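Local coordinates for extracellular solute-binding protein (Bordetella parapertussis, PDB 3PU5) that probably captures a small solute, perhaps a polyamine, outside the cytoplasmic membrane for delivery to an ABC-type transporter, at residues A[8-13]-A[256-261]; A[119-124]-A[206-211]; A[155-160]-A[306-311]. All blocks are in the same frame, centred on the assembly; numbering follows the deposited sequence.

How the contacts relate
All three contacts lack a hydrogen bond between their two segments and rely on branched aliphatic side chains, yet each serves a different part of the two-lobed fold. Contact 1 is buried and purely apolar, within one lobe, where strand 7-12 meets helix 252-262. Contact 2, across the chain's centre from it, their centres about 40 Å apart, joins a loop to strand 209-213; its isoleucines are buried, while Lys121 marks an exposed border. Contact 3, nearest the middle of the chain, packs helix on helix and alone includes a buried carboxylate with its own salt bridge. Strand 238-246 borders contacts 1 and 3, and strand 145-148 borders contacts 2 and 3.

Contact 1. Residues A[8-13]-A[256-261]; sequences IYVTSS and KAFMNY
In one lobe of this type II periplasmic binding protein fold, Ile8 and Val10 of strand 7-12 pack against Phe258 of helix 252-262. The strand opens a beta-alpha-beta unit: helix 15-33 follows it, and strand 36-41 then returns parallel to it. Helix 252-262 comes from far along the chain and lies against this early unit, with Ile8 and Phe258 as the nearest backbone pair, their CA atoms 8.8 Å apart. At that spacing the gap is bridged by side chains alone, and no hydrogen bond crosses it.

Ile8 and Val10 are two residues apart on an extended strand, so both direct their side chains at the helix. Phe258 comes to meet them with CG anti to its backbone N (chi1 176°), which carries the ring out from the helix to the strand. The Ile8 branch reaches the base of this side chain: its CD1 methyl is 3.5 Å from Phe258 CB and 3.9 Å from Phe258 CG, approaching the ring obliquely. CG1 of Ile8 stands between the backbone N and the carbonyl carbon (chi1 62°), and from there an extended chi2 sends CD1 toward the helix. Val10 meets the ring farther out, at CE2.

Phe29 of helix 15-33 makes an edge-to-face pair with Phe258, and Met244 of strand 238-246 also touches it, so the Phe258 side chain packs among helix 15-33, strand 7-12 and strand 238-246. Val37 touches both Ile8 and Val10 from strand 36-41. Both Val10 methyls approach CE2 from the same side of the ring: Val10 CG1 is 4.1 Å from Phe258 CE2, and Val10 CG2 stands over that face, displaced toward the rim.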
loop_
_atom_site.group_PDB
_atom_site.type_symbol
_atom_site.label_atom_id
_atom_site.label_comp_id
_atom_site.label_asym_id
_atom_site.label_seq_id
_atom_site.Cartn_x
_atom_site.Cartn_y
_atom_site.Cartn_z
ATOM N N ILE A 8 4.862 17.864 -18.620
ATOM C CA ILE A 8 5.420 17.487 -17.318
ATOM C C ILE A 8 5.931 16.044 -17.281
ATOM O O ILE A 8 5.472 15.182 -18.044
ATOM C CB ILE A 8 4.437 17.738 -16.121
ATOM C CG1 ILE A 8 3.153 16.904 -16.252
ATOM C CG2 ILE A 8 4.137 19.221 -15.966
ATOM C CD1 ILE A 8 2.248 16.962 -15.002
ATOM N N TYR A 9 6.897 15.802 -16.396
ATOM C CA TYR A 9 7.459 14.471 -16.216
ATOM C C TYR A 9 7.083 13.935 -14.828
ATOM O O TYR A 9 7.270 14.606 -13.808
ATOM C CB TYR A 9 8.980 14.480 -16.453
ATOM C CG TYR A 9 9.336 14.764 -17.900
ATOM C CD1 TYR A 9 9.320 16.064 -18.397
ATOM C CD2 TYR A 9 9.664 13.735 -18.770
ATOM C CE1 TYR A 9 9.638 16.328 -19.733
ATOM C CE2 TYR A 9 9.977 13.985 -20.101
ATOM C CZ TYR A 9 9.963 15.280 -20.576
ATOM O OH TYR A 9 10.274 15.525 -21.890
ATOM N N VAL A 10 6.517 12.735 -14.812
ATOM C CA VAL A 10 5.991 12.125 -13.592
ATOM C C VAL A 10 6.584 10.734 -13.451
ATOM O O VAL A 10 6.468 9.900 -14.365
ATOM C CB VAL A 10 4.434 11.996 -13.639
ATOM C CG1 VAL A 10 3.895 11.383 -12.322
ATOM C CG2 VAL A 10 3.782 13.356 -13.899
ATOM N N THR A 11 7.219 10.473 -12.313
ATOM C CA THR A 11 7.845 9.174 -12.116
ATOM C C THR A 11 6.783 8.095 -12.009
ATOM O O THR A 11 5.641 8.358 -11.620
ATOM C CB THR A 11 8.723 9.133 -10.857
ATOM O OG1 THR A 11 7.897 9.202 -9.689
ATOM C CG2 THR A 11 9.707 10.286 -10.852
ATOM N N SER A 12 7.174 6.881 -12.363
ATOM C CA SER A 12 6.339 5.719 -12.156
ATOM C C SER A 12 7.228 4.481 -12.090
ATOM O O SER A 12 8.459 4.579 -12.188
ATOM C CB SER A 12 5.297 5.599 -13.269
ATOM O OG SER A 12 4.233 4.763 -12.862
ATOM N N SER A 13 6.612 3.316 -11.920
ATOM C CA SER A 13 7.377 2.094 -11.718
ATOM C C SER A 13 7.537 1.320 -13.020
ATOM O O SER A 13 8.531 1.476 -13.733
ATOM C CB SER A 13 6.709 1.217 -10.653
ATOM O OG SER A 13 5.316 1.080 -10.897
ATOM N N LYS A 256 0.959 20.575 -9.721
ATOM C CA LYS A 256 -0.167 20.658 -8.788
ATOM C C LYS A 256 -1.476 20.356 -9.517
ATOM O O LYS A 256 -2.391 19.745 -8.957
ATOM C CB LYS A 256 -0.234 22.039 -8.125
ATOM C CG LYS A 256 0.884 22.308 -7.111
ATOM C CD LYS A 256 0.856 23.769 -6.630
ATOM C CE LYS A 256 1.986 24.063 -5.674
ATOM N NZ LYS A 256 2.020 25.515 -5.317
ATOM N N ALA A 257 -1.556 20.794 -10.768
ATOM C CA ALA A 257 -2.733 20.543 -11.584
ATOM C C ALA A 257 -2.874 19.056 -11.878
ATOM O O ALA A 257 -3.971 18.497 -11.778
ATOM C CB ALA A 257 -2.668 21.344 -12.873
ATOM N N PHE A 258 -1.768 18.406 -12.226
ATOM C CA PHE A 258 -1.817 16.959 -12.409
ATOM C C PHE A 258 -2.202 16.246 -11.105
ATOM O O PHE A 258 -3.056 15.347 -11.095
ATOM C CB PHE A 258 -0.485 16.398 -12.936
ATOM C CG PHE A 258 -0.481 14.903 -13.036
ATOM C CD1 PHE A 258 -1.110 14.264 -14.095
ATOM C CD2 PHE A 258 0.094 14.125 -12.038
ATOM C CE1 PHE A 258 -1.145 12.867 -14.168
ATOM C CE2 PHE A 258 0.073 12.731 -12.111
ATOM C CZ PHE A 258 -0.549 12.103 -13.173
HETATM N N MSE A 259 -1.568 16.634 -10.004
HETATM C CA MSE A 259 -1.861 15.989 -8.729
HETATM C C MSE A 259 -3.336 16.170 -8.376
HETATM O O MSE A 259 -3.995 15.248 -7.906
HETATM C CB MSE A 259 -0.980 16.565 -7.627
HETATM C CG MSE A 259 -1.130 15.880 -6.282
HETATM SE SE MSE A 259 0.243 16.529 -5.023
HETATM C CE MSE A 259 -0.272 15.460 -3.463
ATOM N N ASN A 260 -3.857 17.366 -8.619
ATOM C CA ASN A 260 -5.260 17.623 -8.346
ATOM C C ASN A 260 -6.160 16.683 -9.135
ATOM O O ASN A 260 -7.156 16.191 -8.616
ATOM C CB ASN A 260 -5.620 19.059 -8.689
ATOM C CG ASN A 260 -7.037 19.398 -8.301
ATOM O OD1 ASN A 260 -7.426 19.235 -7.143
ATOM N ND2 ASN A 260 -7.824 19.856 -9.269
ATOM N N TYR A 261 -5.810 16.446 -10.396
ATOM C CA TYR A 261 -6.589 15.525 -11.212
ATOM C C TYR A 261 -6.441 14.084 -10.711
ATOM O O TYR A 261 -7.428 13.368 -10.574
ATOM C CB TYR A 261 -6.238 15.630 -12.708
ATOM C CG TYR A 261 -7.100 14.706 -13.538
ATOM C CD1 TYR A 261 -6.609 13.495 -13.990
ATOM C CD2 TYR A 261 -8.433 15.016 -13.800
ATOM C CE1 TYR A 261 -7.405 12.627 -14.715
ATOM C CE2 TYR A 261 -9.237 14.158 -14.524
ATOM C CZ TYR A 261 -8.717 12.965 -14.977
ATOM O OH TYR A 261 -9.501 12.094 -15.686
#

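Contact 2. Residues A[119-124]-A[206-211]; sequences PDKIQG and EGAIGP
The backbone of Ala208 is hydrogen-bonded with that of Arg118 and of Gln144, and the Ile122 CD1 methyl lies against its carbonyl, 3.8 Å from Ala208 O. No hydrogen bond runs between 119-124 and 206-211 themselves; the rest is aliphatic. Ile122 does most of the touching through its terminal methyl. With CG1 beside the backbone N (chi1 -47°) and chi2 fully extended, CD1 is pushed across to Ile209, 3.6 Å from Ile209 CB. The same Ile122 CD1 methyl is 3.8 Å from both Ile209 CG2 and Ile209 CD1, so it nests in the fork of the other isoleucine, and the two side chains cross at about a right angle. In the central antiparallel sheet of the binding-protein fold, strand 209-213 pairs with strand 111-117, and the loop following 111-117, on its way to helix 129-138, packs on the start of 209-213. Phe141 touches both isoleucines, and Phe132 of helix 129-138 also packs on Ile209. Toward the surface, Lys121 lays its CB 4.0 Å from Ala208 CB, then its bent chain leads the amine away from 206-211.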
loop_
_atom_site.group_PDB
_atom_site.type_symbol
_atom_site.label_atom_id
_atom_site.label_comp_id
_atom_site.label_asym_id
_atom_site.label_seq_id
_atom_site.Cartn_x
_atom_site.Cartn_y
_atom_site.Cartn_z
ATOM N N PRO A 119 -12.092 -21.328 1.913
ATOM C CA PRO A 119 -13.317 -21.696 2.636
ATOM C C PRO A 119 -13.462 -23.210 2.817
ATOM O O PRO A 119 -14.090 -23.648 3.778
ATOM C CB PRO A 119 -14.434 -21.162 1.734
ATOM C CG PRO A 119 -13.787 -20.005 0.981
ATOM C CD PRO A 119 -12.354 -20.430 0.771
ATOM N N ASP A 120 -12.882 -24.003 1.919
ATOM C CA ASP A 120 -13.032 -25.453 2.020
ATOM C C ASP A 120 -12.144 -26.055 3.106
ATOM O O ASP A 120 -12.251 -27.238 3.431
ATOM C CB ASP A 120 -12.831 -26.147 0.661
ATOM C CG ASP A 120 -11.378 -26.213 0.227
ATOM O OD1 ASP A 120 -11.118 -26.845 -0.822
ATOM O OD2 ASP A 120 -10.498 -25.647 0.913
ATOM N N LYS A 121 -11.286 -25.226 3.687
ATOM C CA LYS A 121 -10.450 -25.668 4.789
ATOM C C LYS A 121 -10.908 -25.021 6.085
ATOM O O LYS A 121 -10.752 -25.583 7.169
ATOM C CB LYS A 121 -8.988 -25.334 4.498
ATOM C CG LYS A 121 -8.267 -26.436 3.720
ATOM C CD LYS A 121 -7.412 -27.275 4.668
ATOM C CE LYS A 121 -7.461 -28.767 4.349
ATOM N NZ LYS A 121 -8.609 -29.448 5.044
ATOM N N ILE A 122 -11.494 -23.835 5.952
ATOM C CA ILE A 122 -11.916 -23.037 7.091
ATOM C C ILE A 122 -13.269 -22.410 6.783
ATOM O O ILE A 122 -13.357 -21.310 6.234
ATOM C CB ILE A 122 -10.880 -21.944 7.382
ATOM C CG1 ILE A 122 -9.474 -22.553 7.382
ATOM C CG2 ILE A 122 -11.186 -21.258 8.699
ATOM C CD1 ILE A 122 -8.382 -21.557 7.648
ATOM N N GLN A 123 -14.336 -23.122 7.111
ATOM C CA GLN A 123 -15.659 -22.628 6.766
ATOM C C GLN A 123 -15.972 -21.350 7.537
ATOM O O GLN A 123 -15.930 -21.321 8.772
ATOM C CB GLN A 123 -16.736 -23.684 7.015
ATOM C CG GLN A 123 -18.085 -23.286 6.443
ATOM C CD GLN A 123 -19.207 -24.205 6.878
ATOM O OE1 GLN A 123 -20.386 -23.902 6.673
ATOM N NE2 GLN A 123 -18.848 -25.333 7.485
ATOM N N GLY A 124 -16.279 -20.292 6.797
ATOM C CA GLY A 124 -16.582 -19.014 7.407
ATOM C C GLY A 124 -15.346 -18.207 7.749
ATOM O O GLY A 124 -15.450 -17.056 8.159
ATOM N N GLU A 206 -1.577 -25.830 -0.781
ATOM C CA GLU A 206 -0.528 -25.996 0.226
ATOM C C GLU A 206 -0.855 -25.232 1.515
ATOM O O GLU A 206 -0.641 -25.733 2.623
ATOM C CB GLU A 206 0.868 -25.614 -0.301
ATOM C CG GLU A 206 1.987 -26.074 0.648
ATOM C CD GLU A 206 3.411 -25.819 0.143
ATOM O OE1 GLU A 206 3.623 -24.931 -0.715
ATOM O OE2 GLU A 206 4.335 -26.506 0.636
ATOM N N GLY A 207 -1.394 -24.029 1.369
ATOM C CA GLY A 207 -1.715 -23.210 2.519
ATOM C C GLY A 207 -3.214 -23.097 2.725
ATOM O O GLY A 207 -3.987 -23.228 1.772
ATOM N N ALA A 208 -3.629 -22.867 3.970
ATOM C CA ALA A 208 -5.052 -22.753 4.282
ATOM C C ALA A 208 -5.439 -21.314 4.600
ATOM O O ALA A 208 -6.559 -20.896 4.325
ATOM C CB ALA A 208 -5.422 -23.676 5.446
ATOM N N ILE A 209 -4.503 -20.558 5.172
ATOM C CA ILE A 209 -4.794 -19.215 5.653
ATOM C C ILE A 209 -3.503 -18.447 5.942
ATOM O O ILE A 209 -2.471 -19.038 6.246
ATOM C CB ILE A 209 -5.667 -19.301 6.927
ATOM C CG1 ILE A 209 -6.173 -17.924 7.372
ATOM C CG2 ILE A 209 -4.918 -20.016 8.063
ATOM C CD1 ILE A 209 -7.304 -18.011 8.378
ATOM N N GLY A 210 -3.564 -17.128 5.845
ATOM C CA GLY A 210 -2.424 -16.287 6.142
ATOM C C GLY A 210 -2.704 -14.901 5.608
ATOM O O GLY A 210 -3.747 -14.685 4.992
ATOM N N PRO A 211 -1.790 -13.948 5.852
ATOM C CA PRO A 211 -2.012 -12.578 5.370
ATOM C C PRO A 211 -1.967 -12.493 3.843
ATOM O O PRO A 211 -1.145 -13.162 3.215
ATOM C CB PRO A 211 -0.856 -11.787 6.000
ATOM C CG PRO A 211 -0.418 -12.635 7.203
ATOM C CD PRO A 211 -0.594 -14.049 6.707
#

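Contact 3. Residues A[155-160]-A[306-311]; sequences RGAEVL and ALLIKN
The two faces of the Glu158 carboxylate meet opposite kinds of group. On one face sits the CD1 methyl of Leu308, 3.4 Å from Glu158 OE2 and above that oxygen, a little off the perpendicular. From the other face comes Arg155 NH1, 3.0 Å from the same Glu158 OE2 and 50° out of the carboxylate plane; the acceptor is itself tilted slightly from the guanidinium plane. This hydrogen-bonded salt bridge is somewhat bent, with an angle of 146° at the hydrogen. It joins the N-cap residue of helix 156-167 to a glutamate in its first turn, and the positive partner, together with the helix N-terminus, would be expected to stabilise a negative charge on this buried group.

The chain of Glu158 folds at chi2 (78°), which swings the carboxylate back toward Arg155 and within range of Leu308; the glutamate and leucine side chains cross at about a right angle. Leu308 contributes both of its methyls. While CD1 rests on the carboxylate, Leu308 CD2 packs 3.8 Å from Ala157 CB, and Ala157 O lies 4.1 Å from the same methyl. One leucine thus spans two successive residues of the opposing helix, and Ala157 and Leu308 are also the nearest backbone pair, with CA atoms 7.0 Å apart.

Glu158 also touches Val238 and Ser240 of strand 238-246, and Val159 packs against strand 145-148. The final helix of this two-lobed binding protein, 305-322, packs on helix 156-167 and reaches Tyr71 of helix 67-75 through Ala306 and Ile309.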
loop_
_atom_site.group_PDB
_atom_site.type_symbol
_atom_site.label_atom_id
_atom_site.label_comp_id
_atom_site.label_asym_id
_atom_site.label_seq_id
_atom_site.Cartn_x
_atom_site.Cartn_y
_atom_site.Cartn_z
ATOM N N ARG A 155 5.549 -6.232 3.214
ATOM C CA ARG A 155 4.716 -5.644 4.270
ATOM C C ARG A 155 4.674 -6.443 5.573
ATOM O O ARG A 155 3.709 -6.335 6.343
ATOM C CB ARG A 155 3.292 -5.366 3.774
ATOM C CG ARG A 155 3.221 -4.473 2.562
ATOM C CD ARG A 155 3.859 -3.132 2.831
ATOM N NE ARG A 155 3.824 -2.266 1.661
ATOM C CZ ARG A 155 4.361 -1.046 1.618
ATOM N NH1 ARG A 155 4.983 -0.545 2.683
ATOM N NH2 ARG A 155 4.282 -0.323 0.507
ATOM N N GLY A 156 5.715 -7.229 5.826
ATOM C CA GLY A 156 5.820 -7.957 7.076
ATOM C C GLY A 156 5.848 -7.035 8.284
ATOM O O GLY A 156 5.157 -7.270 9.278
ATOM N N ALA A 157 6.663 -5.989 8.211
ATOM C CA ALA A 157 6.759 -5.044 9.317
ATOM C C ALA A 157 5.386 -4.495 9.671
ATOM O O ALA A 157 5.071 -4.312 10.846
ATOM C CB ALA A 157 7.718 -3.906 8.980
ATOM N N GLU A 158 4.573 -4.237 8.649
ATOM C CA GLU A 158 3.240 -3.664 8.840
ATOM C C GLU A 158 2.298 -4.605 9.599
ATOM O O GLU A 158 1.621 -4.190 10.538
ATOM C CB GLU A 158 2.611 -3.280 7.492
ATOM C CG GLU A 158 3.120 -1.958 6.872
ATOM C CD GLU A 158 4.493 -2.064 6.199
ATOM O OE1 GLU A 158 5.135 -3.138 6.276
ATOM O OE2 GLU A 158 4.935 -1.055 5.591
ATOM N N VAL A 159 2.237 -5.864 9.175
ATOM C CA VAL A 159 1.390 -6.841 9.855
ATOM C C VAL A 159 1.810 -6.997 11.318
ATOM O O VAL A 159 0.969 -6.983 12.212
ATOM C CB VAL A 159 1.404 -8.207 9.143
ATOM C CG1 VAL A 159 0.476 -9.193 9.856
ATOM C CG2 VAL A 159 0.967 -8.036 7.708
ATOM N N LEU A 160 3.111 -7.141 11.556
ATOM C CA LEU A 160 3.628 -7.239 12.925
ATOM C C LEU A 160 3.252 -6.016 13.768
ATOM O O LEU A 160 2.925 -6.143 14.950
ATOM C CB LEU A 160 5.145 -7.437 12.920
ATOM C CG LEU A 160 5.653 -8.808 12.450
ATOM C CD1 LEU A 160 7.128 -8.744 12.098
ATOM C CD2 LEU A 160 5.386 -9.875 13.518
ATOM N N ALA A 306 7.819 6.836 9.409
ATOM C CA ALA A 306 9.010 7.127 10.208
ATOM C C ALA A 306 9.228 6.071 11.280
ATOM O O ALA A 306 10.360 5.672 11.548
ATOM C CB ALA A 306 8.905 8.521 10.848
ATOM N N LEU A 307 8.136 5.617 11.888
ATOM C CA LEU A 307 8.205 4.587 12.909
ATOM C C LEU A 307 8.744 3.277 12.330
ATOM O O LEU A 307 9.648 2.668 12.899
ATOM C CB LEU A 307 6.829 4.369 13.546
ATOM C CG LEU A 307 6.766 3.267 14.603
ATOM C CD1 LEU A 307 7.725 3.575 15.748
ATOM C CD2 LEU A 307 5.341 3.098 15.119
ATOM N N LEU A 308 8.198 2.853 11.194
ATOM C CA LEU A 308 8.655 1.625 10.538
ATOM C C LEU A 308 10.148 1.655 10.219
ATOM O O LEU A 308 10.869 0.686 10.464
ATOM C CB LEU A 308 7.849 1.359 9.260
ATOM C CG LEU A 308 6.407 0.895 9.491
ATOM C CD1 LEU A 308 5.632 0.938 8.197
ATOM C CD2 LEU A 308 6.380 -0.511 10.084
ATOM N N ILE A 309 10.609 2.773 9.669
ATOM C CA ILE A 309 12.020 2.942 9.323
ATOM C C ILE A 309 12.896 2.891 10.570
ATOM O O ILE A 309 13.941 2.231 10.598
ATOM C CB ILE A 309 12.241 4.278 8.582
ATOM C CG1 ILE A 309 11.520 4.254 7.232
ATOM C CG2 ILE A 309 13.739 4.565 8.399
ATOM C CD1 ILE A 309 11.644 5.543 6.441
ATOM N N LYS A 310 12.453 3.583 11.612
ATOM C CA LYS A 310 13.238 3.691 12.832
ATOM C C LYS A 310 13.384 2.350 13.543
ATOM O O LYS A 310 14.425 2.064 14.126
ATOM C CB LYS A 310 12.619 4.723 13.780
ATOM C CG LYS A 310 13.354 4.845 15.113
ATOM C CD LYS A 310 12.763 5.940 16.006
ATOM C CE LYS A 310 11.548 5.451 16.788
ATOM N NZ LYS A 310 11.046 6.488 17.736
ATOM N N ASN A 311 12.340 1.529 13.492
ATOM C CA ASN A 311 12.315 0.292 14.261
ATOM C C ASN A 311 12.805 -0.929 13.489
ATOM O O ASN A 311 12.956 -2.000 14.064
ATOM C CB ASN A 311 10.905 0.036 14.810
ATOM C CG ASN A 311 10.547 0.962 15.955
ATOM O OD1 ASN A 311 9.411 0.972 16.433
ATOM N ND2 ASN A 311 11.516 1.747 16.402
#